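Local atomic coordinates of aminoglycoside acetyltransferase meta-AAC0020 (Uncultured bacterium, PDB entry 5F47), a protein that probably transfers the acetyl group of acetyl-coenzyme A to aminoglycoside antibiotics, as a GNAT-fold acetyltransferase linked to antibiotic resistance. Residues B[133-136]-B[137-141]. Sequence-based numbering, arbitrary orientation. Where two conformers were deposited one is given.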
ATOM      1  N   TYR B 133      -6.940  13.592 -15.444  1.00 28.98           N
ATOM      2  CA  TYR B 133      -8.326  13.304 -15.090  1.00 31.44           C
ATOM      3  C   TYR B 133      -8.432  12.855 -13.635  1.00 26.19           C
ATOM      4  O   TYR B 133      -9.298  13.325 -12.895  1.00 25.02           O
ATOM      5  CB  TYR B 133      -8.932  12.237 -16.012  1.00 38.82           C
ATOM      6  CG  TYR B 133     -10.302  11.767 -15.551  1.00 45.90           C
ATOM      7  CD1 TYR B 133     -11.461  12.441 -15.929  1.00 50.46           C
ATOM      8  CD2 TYR B 133     -10.436  10.657 -14.718  1.00 47.89           C
ATOM      9  CE1 TYR B 133     -12.709  12.019 -15.498  1.00 53.47           C
ATOM     10  CE2 TYR B 133     -11.678  10.232 -14.283  1.00 51.20           C
ATOM     11  CZ  TYR B 133     -12.809  10.912 -14.676  1.00 54.48           C
ATOM     12  OH  TYR B 133     -14.038  10.476 -14.238  1.00 57.46           O
ATOM     13  N   ALA B 134      -7.562  11.941 -13.231  1.00 23.59           N
ATOM     14  CA  ALA B 134      -7.631  11.396 -11.884  1.00 21.37           C
ATOM     15  C   ALA B 134      -7.282  12.452 -10.848  1.00 19.34           C
ATOM     16  O   ALA B 134      -7.894  12.510  -9.770  1.00 19.43           O
ATOM     17  CB  ALA B 134      -6.713  10.200 -11.751  1.00 21.91           C
ATOM     18  N   LEU B 135      -6.309  13.300 -11.172  1.00 18.51           N
ATOM     19  CA  LEU B 135      -5.899  14.341 -10.236  1.00 18.22           C
ATOM     20  C   LEU B 135      -7.034  15.329  -9.993  1.00 20.31           C
ATOM     21  O   LEU B 135      -7.304  15.704  -8.846  1.00 19.70           O
ATOM     22  CB  LEU B 135      -4.669  15.083 -10.757  1.00 19.03           C
ATOM     23  CG  LEU B 135      -3.389  14.252 -10.843  1.00 17.46           C
ATOM     24  CD1 LEU B 135      -2.278  15.057 -11.494  1.00 20.04           C
ATOM     25  CD2 LEU B 135      -2.967  13.805  -9.460  1.00 18.28           C
ATOM     26  N   ASP B 136      -7.709  15.749 -11.057  1.00 22.10           N
ATOM     27  CA  ASP B 136      -8.799  16.686 -10.865  1.00 26.76           C
ATOM     28  C   ASP B 136      -9.899  16.013 -10.060  1.00 21.60           C
ATOM     29  O   ASP B 136     -10.536  16.657  -9.233  1.00 19.87           O
ATOM     30  CB  ASP B 136      -9.329  17.204 -12.200  1.00 37.64           C
ATOM     31  CG  ASP B 136      -9.847  18.631 -12.096  1.00 47.07           C
ATOM     32  OD1 ASP B 136      -9.112  19.500 -11.565  1.00 47.83           O
ATOM     33  OD2 ASP B 136     -10.989  18.883 -12.531  1.00 56.76           O
ATOM     34  N   PHE B 137     -10.099  14.715 -10.269  1.00 20.14           N
ATOM     35  CA  PHE B 137     -11.100  13.985  -9.499  1.00 18.98           C
ATOM     36  C   PHE B 137     -10.772  13.966  -8.004  1.00 17.59           C
ATOM     37  O   PHE B 137     -11.618  14.346  -7.174  1.00 17.59           O
ATOM     38  CB  PHE B 137     -11.257  12.534  -9.985  1.00 19.59           C
ATOM     39  CG  PHE B 137     -12.082  11.705  -9.039  1.00 19.52           C
ATOM     40  CD1 PHE B 137     -13.470  11.864  -8.993  1.00 20.99           C
ATOM     41  CD2 PHE B 137     -11.467  10.865  -8.119  1.00 19.55           C
ATOM     42  CE1 PHE B 137     -14.225  11.150  -8.086  1.00 21.99           C
ATOM     43  CE2 PHE B 137     -12.225  10.165  -7.208  1.00 19.38           C
ATOM     44  CZ  PHE B 137     -13.591  10.297  -7.189  1.00 19.84           C
ATOM     45  N   TYR B 138      -9.567  13.533  -7.642  1.00 16.62           N
ATOM     46  CA  TYR B 138      -9.270  13.411  -6.215  1.00 15.65           C
ATOM     47  C   TYR B 138      -9.287  14.781  -5.536  1.00 15.48           C
ATOM     48  O   TYR B 138      -9.709  14.901  -4.388  1.00 15.96           O
ATOM     49  CB  TYR B 138      -7.938  12.693  -5.978  1.00 15.18           C
ATOM     50  CG  TYR B 138      -8.051  11.209  -6.250  1.00 15.82           C
ATOM     51  CD1 TYR B 138      -8.871  10.402  -5.474  1.00 16.58           C
ATOM     52  CD2 TYR B 138      -7.348  10.619  -7.285  1.00 15.65           C
ATOM     53  CE1 TYR B 138      -8.997   9.050  -5.723  1.00 18.43           C
ATOM     54  CE2 TYR B 138      -7.475   9.257  -7.545  1.00 17.32           C
ATOM     55  CZ  TYR B 138      -8.306   8.487  -6.760  1.00 18.03           C
ATOM     56  OH  TYR B 138      -8.435   7.129  -6.993  1.00 19.90           O
ATOM     57  N   ARG B 139      -8.892  15.817  -6.261  1.00 16.05           N
ATOM     58  CA  ARG B 139      -8.877  17.155  -5.677  1.00 16.83           C
ATOM     59  C   ARG B 139     -10.280  17.686  -5.447  1.00 17.58           C
ATOM     60  O   ARG B 139     -10.440  18.705  -4.774  1.00 17.08           O
ATOM     61  CB  ARG B 139      -8.068  18.091  -6.563  1.00 16.41           C
ATOM     62  CG  ARG B 139      -6.589  17.786  -6.467  1.00 15.91           C
ATOM     63  CD  ARG B 139      -5.784  18.392  -7.607  1.00 16.68           C
ATOM     64  NE  ARG B 139      -4.354  18.142  -7.402  1.00 16.31           N
ATOM     65  CZ  ARG B 139      -3.425  18.191  -8.349  1.00 16.87           C
ATOM     66  NH1 ARG B 139      -3.759  18.452  -9.609  1.00 19.17           N
ATOM     67  NH2 ARG B 139      -2.148  17.960  -8.039  1.00 17.47           N
ATOM     68  N   SER B 140     -11.288  16.987  -5.966  1.00 16.99           N
ATOM     69  CA  SER B 140     -12.687  17.380  -5.785  0.73 17.70           C
ATOM     70  C   SER B 140     -13.384  16.604  -4.665  1.00 18.86           C
ATOM     71  O   SER B 140     -14.597  16.744  -4.464  1.00 21.28           O
ATOM     72  CB  SER B 140     -13.466  17.187  -7.092  0.73 18.88           C
ATOM     73  OG  SER B 140     -13.802  15.822  -7.303  0.73 20.99           O
ATOM     74  N   THR B 141     -12.626  15.782  -3.941  1.00 19.02           N
ATOM     75  CA  THR B 141     -13.190  14.933  -2.888  1.00 18.15           C
ATOM     76  C   THR B 141     -12.847  15.427  -1.484  1.00 18.13           C
ATOM     77  O   THR B 141     -13.007  14.699  -0.517  1.00 19.42           O
ATOM     78  CB  THR B 141     -12.707  13.467  -3.027  1.00 17.87           C
ATOM     79  OG1 THR B 141     -11.280  13.411  -2.859  1.00 16.75           O
ATOM     80  CG2 THR B 141     -13.096  12.909  -4.404  1.00 18.71           C
TER
HETATM   81  O   HOH W   1      -6.151  19.225 -10.986  1.00 21.90           O
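L135 and R139, one helical turn apart, lie side by side and point the same way, with CB of L135 over one face of the guanidinium, 3.7 Å from NH1 of R139. The arginine reaches back along the helix because its CG stands anti to the carbonyl carbon (chi1 -72°) and the chain then runs extended to NE. A water at the guanidinium edge accepts from R139 NH1 at 2.9 Å and donates to D136 OD1, bridging an opposite-charge pair too far apart for direct contact. One residue earlier along the chain, A134 sets its CB 4.4 Å from Y138 CE2. Beneath these side chains runs the i to i+4 bonding of an alpha helix: F137 N to Y133 O, Y138 N to A134 O at 2.9 Å, and R139 N to L135 O.

The residues after R139 illustrate how hydroxyl side chains can serve backbone carbonyls three residues back. F137 O accepts from S140 N and, in one of two conformers and so with some doubt, from S140 OG at 2.6 Å. Y138 O is held more surely, taking both N and OG1 of T141, the hydroxyl at 2.7 Å, within a type I turn from Y138 to T141. T141 CG2 meets one face of the F137 ring, while F137 CD2 sits over the centre of the Y138 ring, 3.7 Å above its plane.

At the other end, D131 OD1 bonds to A134 N. R139 NH2 forms a salt bridge with E146, and T141 OG1 also bonds to Y154 OH of the second subunit, whose V150 packs on L135. Within the GNAT fold, A134, L135 and Y138 rest on strand 122-128, while F137 wedges between strand 86-94 and helix 103-117, touching L92, K105 and I108.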